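Local coordinates for protein transcriptional regulator, TetR family (Agrobacterium tumefaciens, PDB 2G7S) that probably represses transcription as a TetR-family regulator, a helical dimer that binds operator DNA through helix-turn-helix domains and may release it when a small molecule binds, at residues K58-Y63 with V121-A126; E66-I71 with F128-D133; E73-I78 with S132-A137. One frame throughout, in Å; residues are numbered along the deposited sequence. Where two conformers were deposited one is given.

Interaction 1. Residues K58-Y63 with V121-A126; sequences KLVSQY and VLEVRA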
loop_
_atom_site.group_PDB
_atom_site.type_symbol
_atom_site.label_atom_id
_atom_site.label_comp_id
_atom_site.label_asym_id
_atom_site.label_seq_id
_atom_site.Cartn_x
_atom_site.Cartn_y
_atom_site.Cartn_z
ATOM N N LYS A 58 -6.227 -8.096 18.743
ATOM C CA LYS A 58 -5.161 -8.359 19.724
ATOM C C LYS A 58 -3.780 -8.371 19.066
ATOM O O LYS A 58 -2.793 -7.969 19.680
ATOM C CB LYS A 58 -5.427 -9.689 20.422
ATOM C CG LYS A 58 -6.635 -9.551 21.335
ATOM C CD LYS A 58 -6.242 -8.842 22.617
ATOM C CE LYS A 58 -7.482 -8.498 23.450
ATOM N NZ LYS A 58 -8.529 -9.496 23.277
ATOM N N LEU A 59 -3.707 -8.943 17.873
ATOM C CA LEU A 59 -2.448 -8.982 17.155
ATOM C C LEU A 59 -2.017 -7.575 16.803
ATOM O O LEU A 59 -0.807 -7.262 16.930
ATOM C CB LEU A 59 -2.760 -9.795 15.860
ATOM C CG LEU A 59 -1.928 -10.085 14.668
ATOM C CD1 LEU A 59 -2.673 -11.138 13.809
ATOM C CD2 LEU A 59 -1.458 -8.884 13.932
ATOM N N VAL A 60 -2.950 -6.753 16.277
ATOM C CA VAL A 60 -2.542 -5.400 15.860
ATOM C C VAL A 60 -2.187 -4.582 17.101
ATOM O O VAL A 60 -1.216 -3.812 17.050
ATOM C CB VAL A 60 -3.643 -4.726 15.076
ATOM C CG1 VAL A 60 -3.308 -3.299 14.808
ATOM C CG2 VAL A 60 -3.908 -5.521 13.746
ATOM N N SER A 61 -2.954 -4.722 18.223
ATOM C CA SER A 61 -2.587 -3.937 19.428
ATOM C C SER A 61 -1.144 -4.301 19.883
ATOM O O SER A 61 -0.331 -3.394 20.214
ATOM C CB SER A 61 -3.588 -4.288 20.558
ATOM O OG SER A 61 -3.232 -3.614 21.720
ATOM N N GLN A 62 -0.783 -5.580 19.811
ATOM C CA GLN A 62 0.572 -6.011 20.248
ATOM C C GLN A 62 1.599 -5.467 19.232
ATOM O O GLN A 62 2.729 -5.060 19.616
ATOM C CB GLN A 62 0.622 -7.543 20.225
ATOM C CG GLN A 62 1.986 -8.172 20.572
ATOM C CD GLN A 62 1.835 -9.682 20.459
ATOM O OE1 GLN A 62 1.826 -10.267 19.354
ATOM N NE2 GLN A 62 1.637 -10.317 21.589
ATOM N N TYR A 63 1.259 -5.511 17.940
ATOM C CA TYR A 63 2.211 -5.034 16.900
ATOM C C TYR A 63 2.468 -3.515 17.146
ATOM O O TYR A 63 3.606 -3.038 17.037
ATOM C CB TYR A 63 1.554 -5.211 15.501
ATOM C CG TYR A 63 2.330 -4.463 14.464
ATOM C CD1 TYR A 63 3.495 -5.040 13.897
ATOM C CD2 TYR A 63 1.895 -3.197 14.009
ATOM C CE1 TYR A 63 4.211 -4.346 12.922
ATOM C CE2 TYR A 63 2.607 -2.510 12.965
ATOM C CZ TYR A 63 3.762 -3.089 12.469
ATOM O OH TYR A 63 4.549 -2.452 11.489
ATOM N N VAL A 121 -10.397 -1.900 12.114
ATOM C CA VAL A 121 -10.111 -0.600 11.467
ATOM C C VAL A 121 -9.661 0.442 12.499
ATOM O O VAL A 121 -8.745 1.224 12.255
ATOM C CB VAL A 121 -11.344 -0.106 10.689
ATOM C CG1 VAL A 121 -11.123 1.324 10.105
ATOM C CG2 VAL A 121 -11.654 -1.120 9.585
ATOM N N LEU A 122 -10.289 0.417 13.698
ATOM C CA LEU A 122 -9.902 1.386 14.731
ATOM C C LEU A 122 -8.410 1.206 15.058
ATOM O O LEU A 122 -7.686 2.214 15.217
ATOM C CB LEU A 122 -10.749 1.170 16.018
ATOM C CG LEU A 122 -12.197 1.519 15.914
ATOM C CD1 LEU A 122 -12.864 1.099 17.305
ATOM C CD2 LEU A 122 -12.369 3.015 15.677
ATOM N N GLU A 123 -7.971 -0.045 15.239
ATOM C CA GLU A 123 -6.571 -0.285 15.598
ATOM C C GLU A 123 -5.610 0.143 14.472
ATOM O O GLU A 123 -4.547 0.763 14.719
ATOM C CB GLU A 123 -6.354 -1.773 15.896
ATOM C CG GLU A 123 -7.003 -2.246 17.214
ATOM C CD GLU A 123 -6.243 -1.816 18.461
ATOM O OE1 GLU A 123 -5.046 -1.514 18.354
ATOM O OE2 GLU A 123 -6.873 -1.824 19.553
ATOM N N VAL A 124 -6.010 -0.141 13.254
ATOM C CA VAL A 124 -5.139 0.216 12.094
ATOM C C VAL A 124 -5.023 1.736 11.999
ATOM O O VAL A 124 -3.911 2.287 11.812
ATOM C CB VAL A 124 -5.719 -0.376 10.802
ATOM C CG1 VAL A 124 -4.963 0.132 9.577
ATOM C CG2 VAL A 124 -5.628 -1.925 10.899
ATOM N N ARG A 125 -6.140 2.442 12.092
ATOM C CA ARG A 125 -6.071 3.905 11.957
ATOM C C ARG A 125 -5.281 4.490 13.093
ATOM O O ARG A 125 -4.570 5.491 12.873
ATOM C CB ARG A 125 -7.495 4.499 11.845
ATOM C CG ARG A 125 -8.172 4.208 10.515
ATOM C CD ARG A 125 -9.588 4.756 10.384
ATOM N NE ARG A 125 -9.942 4.692 8.952
ATOM C CZ ARG A 125 -11.178 4.646 8.429
ATOM N NH1 ARG A 125 -11.337 4.677 7.133
ATOM N NH2 ARG A 125 -12.236 4.448 9.238
ATOM N N ALA A 126 -5.353 3.914 14.290
ATOM C CA ALA A 126 -4.601 4.425 15.434
ATOM C C ALA A 126 -3.092 4.321 15.177
ATOM O O ALA A 126 -2.316 5.207 15.623
ATOM C CB ALA A 126 -5.003 3.686 16.705
HETATM O O HOH W 1 -3.904 -1.006 21.025
#

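Interaction 2. Residues E66-I71 with F128-D133; sequences EAEAGI and FRSLSD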
loop_
_atom_site.group_PDB
_atom_site.type_symbol
_atom_site.label_atom_id
_atom_site.label_comp_id
_atom_site.label_asym_id
_atom_site.label_seq_id
_atom_site.Cartn_x
_atom_site.Cartn_y
_atom_site.Cartn_z
ATOM N N GLU A 66 4.752 -2.911 20.141
ATOM C CA GLU A 66 6.121 -3.181 19.779
ATOM C C GLU A 66 6.642 -2.084 18.863
ATOM O O GLU A 66 7.828 -1.705 18.950
ATOM C CB GLU A 66 6.201 -4.534 19.077
ATOM C CG GLU A 66 5.959 -5.683 20.042
ATOM C CD GLU A 66 5.854 -7.010 19.258
ATOM O OE1 GLU A 66 6.303 -7.118 18.083
ATOM O OE2 GLU A 66 5.311 -7.948 19.829
ATOM N N ALA A 67 5.805 -1.554 17.977
ATOM C CA ALA A 67 6.308 -0.586 16.989
ATOM C C ALA A 67 6.637 0.672 17.701
ATOM O O ALA A 67 7.676 1.283 17.429
ATOM C CB ALA A 67 5.281 -0.328 15.893
ATOM N N GLU A 68 5.771 1.068 18.626
ATOM C CA GLU A 68 5.986 2.261 19.417
ATOM C C GLU A 68 7.187 2.127 20.326
ATOM O O GLU A 68 7.970 3.086 20.445
ATOM C CB GLU A 68 4.790 2.613 20.254
ATOM C CG GLU A 68 3.620 2.980 19.346
ATOM C CD GLU A 68 2.512 3.737 20.070
ATOM O OE1 GLU A 68 2.775 4.912 20.460
ATOM O OE2 GLU A 68 1.379 3.181 20.224
ATOM N N ALA A 69 7.395 0.935 20.911
ATOM C CA ALA A 69 8.558 0.709 21.767
ATOM C C ALA A 69 9.838 0.801 20.941
ATOM O O ALA A 69 10.865 1.357 21.395
ATOM C CB ALA A 69 8.467 -0.706 22.421
ATOM N N GLY A 70 9.826 0.336 19.705
ATOM C CA GLY A 70 11.055 0.386 18.865
ATOM C C GLY A 70 11.413 1.788 18.409
ATOM O O GLY A 70 12.587 2.171 18.497
ATOM N N ILE A 71 10.443 2.620 17.993
ATOM C CA ILE A 71 10.775 3.990 17.623
ATOM C C ILE A 71 11.102 4.841 18.847
ATOM O O ILE A 71 11.897 5.809 18.747
ATOM C CB ILE A 71 9.675 4.652 16.720
ATOM C CG1 ILE A 71 8.320 4.868 17.412
ATOM C CG2 ILE A 71 9.553 3.836 15.421
ATOM C CD1 ILE A 71 7.180 5.308 16.448
ATOM N N PHE A 128 -1.646 4.567 12.191
ATOM C CA PHE A 128 -1.273 5.636 11.240
ATOM C C PHE A 128 -1.161 6.961 11.986
ATOM O O PHE A 128 -0.241 7.760 11.677
ATOM C CB PHE A 128 -2.299 5.746 10.090
ATOM C CG PHE A 128 -2.062 4.792 8.966
ATOM C CD1 PHE A 128 -2.113 3.385 9.142
ATOM C CD2 PHE A 128 -1.753 5.289 7.688
ATOM C CE1 PHE A 128 -1.877 2.538 8.054
ATOM C CE2 PHE A 128 -1.569 4.436 6.627
ATOM C CZ PHE A 128 -1.584 3.062 6.803
ATOM N N ARG A 129 -2.187 7.302 12.776
ATOM C CA ARG A 129 -2.120 8.626 13.418
ATOM C C ARG A 129 -0.937 8.675 14.347
ATOM O O ARG A 129 -0.294 9.731 14.442
ATOM C CB ARG A 129 -3.417 8.931 14.203
ATOM C CG ARG A 129 -4.702 9.143 13.383
ATOM C CD ARG A 129 -5.952 9.382 14.345
ATOM N NE ARG A 129 -5.700 8.897 15.703
ATOM C CZ ARG A 129 -6.224 7.816 16.301
ATOM N NH1 ARG A 129 -7.103 7.032 15.686
ATOM N NH2 ARG A 129 -5.848 7.506 17.522
ATOM N N SER A 130 -0.641 7.575 15.052
ATOM C CA SER A 130 0.467 7.562 16.008
ATOM C C SER A 130 1.866 7.661 15.332
ATOM O O SER A 130 2.704 8.430 15.772
ATOM C CB SER A 130 0.345 6.309 16.877
ATOM O OG SER A 130 1.513 6.083 17.621
ATOM N N LEU A 131 2.109 6.865 14.282
ATOM C CA LEU A 131 3.333 6.993 13.510
ATOM C C LEU A 131 3.451 8.397 12.930
ATOM O O LEU A 131 4.539 8.994 12.990
ATOM C CB LEU A 131 3.347 5.913 12.409
ATOM C CG LEU A 131 4.555 6.020 11.449
ATOM C CD1 LEU A 131 5.898 5.897 12.171
ATOM C CD2 LEU A 131 4.462 4.898 10.431
ATOM N N SER A 132 2.365 8.955 12.398
ATOM C CA SER A 132 2.418 10.330 11.891
ATOM C C SER A 132 2.792 11.292 13.029
ATOM O O SER A 132 3.611 12.218 12.835
ATOM C CB SER A 132 1.053 10.718 11.310
ATOM O OG SER A 132 1.167 12.053 10.810
ATOM N N ASP A 133 2.237 11.094 14.236
ATOM C CA ASP A 133 2.563 11.965 15.343
ATOM C C ASP A 133 4.064 11.867 15.659
ATOM O O ASP A 133 4.677 12.911 16.030
ATOM C CB ASP A 133 1.756 11.573 16.589
ATOM C CG ASP A 133 0.277 11.941 16.521
ATOM O OD1 ASP A 133 -0.166 12.619 15.576
ATOM O OD2 ASP A 133 -0.420 11.505 17.475
#

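Interaction 3. Residues E73-I78 with S132-A137; sequences ELEKNI and SDWLTA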
loop_
_atom_site.group_PDB
_atom_site.type_symbol
_atom_site.label_atom_id
_atom_site.label_comp_id
_atom_site.label_asym_id
_atom_site.label_seq_id
_atom_site.Cartn_x
_atom_site.Cartn_y
_atom_site.Cartn_z
ATOM N N GLU A 73 12.816 3.641 21.392
ATOM C CA GLU A 73 14.207 3.257 21.673
ATOM C C GLU A 73 15.114 4.024 20.735
ATOM O O GLU A 73 16.227 4.479 21.175
ATOM C CB GLU A 73 14.368 1.724 21.589
ATOM C CG GLU A 73 15.813 1.268 21.738
ATOM C CD GLU A 73 16.030 0.462 22.980
ATOM O OE1 GLU A 73 16.014 -0.797 22.857
ATOM O OE2 GLU A 73 16.212 1.069 24.074
ATOM N N LEU A 74 14.716 4.230 19.475
ATOM C CA LEU A 74 15.520 5.070 18.558
ATOM C C LEU A 74 15.645 6.447 19.073
ATOM O O LEU A 74 16.787 7.033 19.134
ATOM C CB LEU A 74 14.856 5.241 17.184
ATOM C CG LEU A 74 14.770 3.946 16.393
ATOM C CD1 LEU A 74 14.154 4.155 14.989
ATOM C CD2 LEU A 74 16.161 3.211 16.291
ATOM N N GLU A 75 14.521 7.018 19.474
ATOM C CA GLU A 75 14.463 8.348 19.987
ATOM C C GLU A 75 15.332 8.469 21.236
ATOM O O GLU A 75 16.099 9.440 21.409
ATOM C CB GLU A 75 12.993 8.744 20.274
ATOM C CG GLU A 75 12.783 10.158 20.580
ATOM C CD GLU A 75 11.354 10.415 20.935
ATOM O OE1 GLU A 75 10.418 9.712 20.387
ATOM O OE2 GLU A 75 11.137 11.330 21.750
ATOM N N LYS A 76 15.278 7.496 22.137
ATOM C CA LYS A 76 16.098 7.520 23.350
ATOM C C LYS A 76 17.609 7.502 23.063
ATOM O O LYS A 76 18.353 8.243 23.716
ATOM C CB LYS A 76 15.833 6.293 24.145
ATOM C CG LYS A 76 16.476 6.320 25.523
ATOM C CD LYS A 76 16.206 5.021 26.338
ATOM C CE LYS A 76 17.074 3.914 25.861
ATOM N NZ LYS A 76 16.730 2.679 26.544
ATOM N N ASN A 77 18.049 6.575 22.184
ATOM C CA ASN A 77 19.465 6.250 21.978
ATOM C C ASN A 77 20.163 7.270 21.056
ATOM O O ASN A 77 21.365 7.500 21.184
ATOM C CB ASN A 77 19.615 4.835 21.402
ATOM C CG ASN A 77 19.338 3.781 22.432
ATOM O OD1 ASN A 77 19.540 4.036 23.613
ATOM N ND2 ASN A 77 18.874 2.609 22.008
ATOM N N ILE A 78 19.424 7.939 20.189
ATOM C CA ILE A 78 19.986 8.754 19.117
ATOM C C ILE A 78 19.650 10.230 19.398
ATOM O O ILE A 78 18.507 10.578 19.551
ATOM C CB ILE A 78 19.387 8.305 17.748
ATOM C CG1 ILE A 78 19.605 6.831 17.542
ATOM C CG2 ILE A 78 19.924 9.141 16.639
ATOM C CD1 ILE A 78 18.764 6.300 16.295
ATOM N N SER A 132 2.365 8.955 12.398
ATOM C CA SER A 132 2.418 10.330 11.891
ATOM C C SER A 132 2.792 11.292 13.029
ATOM O O SER A 132 3.611 12.218 12.835
ATOM C CB SER A 132 1.053 10.718 11.310
ATOM O OG SER A 132 1.167 12.053 10.810
ATOM N N ASP A 133 2.237 11.094 14.236
ATOM C CA ASP A 133 2.563 11.965 15.343
ATOM C C ASP A 133 4.064 11.867 15.659
ATOM O O ASP A 133 4.677 12.911 16.030
ATOM C CB ASP A 133 1.756 11.573 16.589
ATOM C CG ASP A 133 0.277 11.941 16.521
ATOM O OD1 ASP A 133 -0.166 12.619 15.576
ATOM O OD2 ASP A 133 -0.420 11.505 17.475
ATOM N N TRP A 134 4.578 10.642 15.710
ATOM C CA TRP A 134 6.010 10.487 16.025
ATOM C C TRP A 134 6.875 11.169 14.997
ATOM O O TRP A 134 7.811 11.921 15.345
ATOM C CB TRP A 134 6.382 8.981 16.142
ATOM C CG TRP A 134 7.834 8.795 16.520
ATOM C CD1 TRP A 134 8.342 8.962 17.795
ATOM C CD2 TRP A 134 8.953 8.433 15.685
ATOM N NE1 TRP A 134 9.704 8.758 17.784
ATOM C CE2 TRP A 134 10.102 8.422 16.507
ATOM C CE3 TRP A 134 9.103 8.125 14.345
ATOM C CZ2 TRP A 134 11.373 8.071 16.026
ATOM C CZ3 TRP A 134 10.400 7.775 13.872
ATOM C CH2 TRP A 134 11.498 7.793 14.718
ATOM N N LEU A 135 6.634 10.889 13.730
ATOM C CA LEU A 135 7.452 11.515 12.672
ATOM C C LEU A 135 7.329 13.051 12.744
ATOM O O LEU A 135 8.299 13.768 12.491
ATOM C CB LEU A 135 6.955 11.012 11.285
ATOM C CG LEU A 135 7.259 9.541 11.021
ATOM C CD1 LEU A 135 6.454 9.128 9.798
ATOM C CD2 LEU A 135 8.784 9.320 10.762
ATOM N N THR A 136 6.132 13.540 13.021
ATOM C CA THR A 136 5.927 14.993 13.101
ATOM C C THR A 136 6.811 15.561 14.204
ATOM O O THR A 136 7.469 16.584 14.018
ATOM C CB THR A 136 4.414 15.327 13.388
ATOM O OG1 THR A 136 3.623 14.909 12.270
ATOM C CG2 THR A 136 4.187 16.851 13.637
ATOM N N ALA A 137 6.810 14.901 15.368
ATOM C CA ALA A 137 7.637 15.379 16.487
ATOM C C ALA A 137 9.134 15.306 16.155
ATOM O O ALA A 137 9.878 16.238 16.540
ATOM C CB ALA A 137 7.286 14.644 17.754
#

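Interaction 1. Residues K58-Y63 with V121-A126
The flat group here is the carboxylate of Glu123, and it meets Ser61 through one oxygen: Glu123 OE1 comes up beside the serine, 3.6 Å from Ser61 CA and 3.8 Å from Ser61 CB. Over these turns the axes of 58-63 and 121-126 come within 9.5 Å and run at 15° to each other. They belong to the all-helical TetR fold, in which helix 52-77 leads from the helix-turn-helix domain into the regulatory core and helix 118-144 runs through that core. A small beta-branched residue suits this close spacing. Val60 turns toward the other helix and lays its CG1 against Glu123 CB at 3.6 Å, so the aliphatic base of the glutamate serves as a nonpolar surface while its acid end bends off the seam. Two turns make that bend: chi1 of -71° sets CG beside the backbone N, and chi2 of -76° folds the chain back toward Ser61. Toward helix 105-110 the packing becomes hydrophobic, where Val60 and Val124 both touch Leu109. The solvent side is polar, and Arg64 adds a long, weak ion pair to Glu123 OE1, probably offsetting some of its charge. Serine fits there because its short hydroxyl can share a water with the acid: the water is 2.8 Å from Ser61 OG and donates to Glu123 OE1 at 2.9 Å.

Interaction 2. Residues E66-I71 with F128-D133
Glu68 and Ser130 meet between two helical segments whose nearest CA atoms, of Glu68 and Leu131, are 8.0 Å apart, so a long side chain on one helix meets a short one on the other. Glu68 reaches over with an extended chain. Its CG is anti to the carbonyl carbon (chi1 -65°), and beyond CG the chain runs outward until OE1 stands 3.3 Å from Ser130 OG. The hydroxyl looks across at the acid, with CD of Glu68 3.5 Å from Ser130 OG, because chi1 of 168° swings it away from the backbone N of Ser130. Ser130 was modelled in two conformers, so the approach holds for one of them and is doubtful as a fixed contact. The residue types suit a surface contact: the glutamate is long enough to cross with its charge still near solvent, and the serine is small and tolerates water. Farther from solvent the contact turns aliphatic. Ile71 and Leu131 face each other at a distant 4.5 Å, and Tyr88 of helix 81-98 touches both. All this lies in the regulatory core of the all-helical TetR fold. On helix 118-144, Leu131 also packs on Met162 of helix 154-173, while Phe128 meets the ring of His175 of the second subunit, so this helix lies between helix 52-77 and the dimer partner.

Interaction 3. Residues E73-I78 with S132-A137
Trp134 reaches across from its helix with the indole leading, and the NE1 corner of the ring comes alongside the acid end of Glu75. With CG anti to the backbone N (chi1 -178°), the indole projects into the gap, which is wide here: the nearest CA atoms, of Glu75 and Trp134, are 9.6 Å apart. A large aromatic residue is apt at such a spacing, since it fills the distance with carbon and still carries an N-H at its rim. That N-H is spent on Glu75, NE1 donating to OE1 at 2.9 Å with a bent N-H...O angle of 141°. The oxygen sits at the ring edge, near the indole plane, and is also 3.4 Å from Trp134 CD1. NE1 meets OE1 on the anti side and well out of the plane of the carboxylate, which is turned 39° from the ring. Glu75 OE2 has a long, weak ion pair with Arg141. In the TetR-like regulatory core this pair joins the last turns of helix 52-77 to the middle of helix 118-144. Helix 81-98 closes the inner side, where Leu74 packs on Ala87 and brings its CD1 to 4.5 Å from CH2 of Trp134. Ile78 then leaves helical geometry, and its carbonyl accepts from Gln84. Along the outer side of the first helix, Lys76 NZ forms a salt bridge to Glu73 OE2 at 3.0 Å, one turn back. On the far side of helix 118-144, Ser132 O receives Thr136 N and Thr136 OG1 from opposite faces of its plane, the hydroxyl at 2.7 Å.

How the interactions relate
All three contacts join helix 52-77 to helix 118-144 along one seam, in the order interaction 1, 2, 3 on both helices, as expected for helices running the same way; all three segments of helix 52-77 precede those of helix 118-144. Centres lie 11 Å apart between interactions 1 and 2, 8 Å between 2 and 3, and 19 Å between 1 and 3. Interactions 2 and 3 share Ser132 and Asp133 and touch, Ile71 CD1 packing on Trp134 CG at 3.5 Å; interaction 1 adjoins interaction 2 only in sequence. Helix 52-77 connects the DNA-binding domain to the regulatory core, and this seam fixes part of it against helix 118-144; in TetR-family repressors ligand signals commonly pass through the corresponding helix.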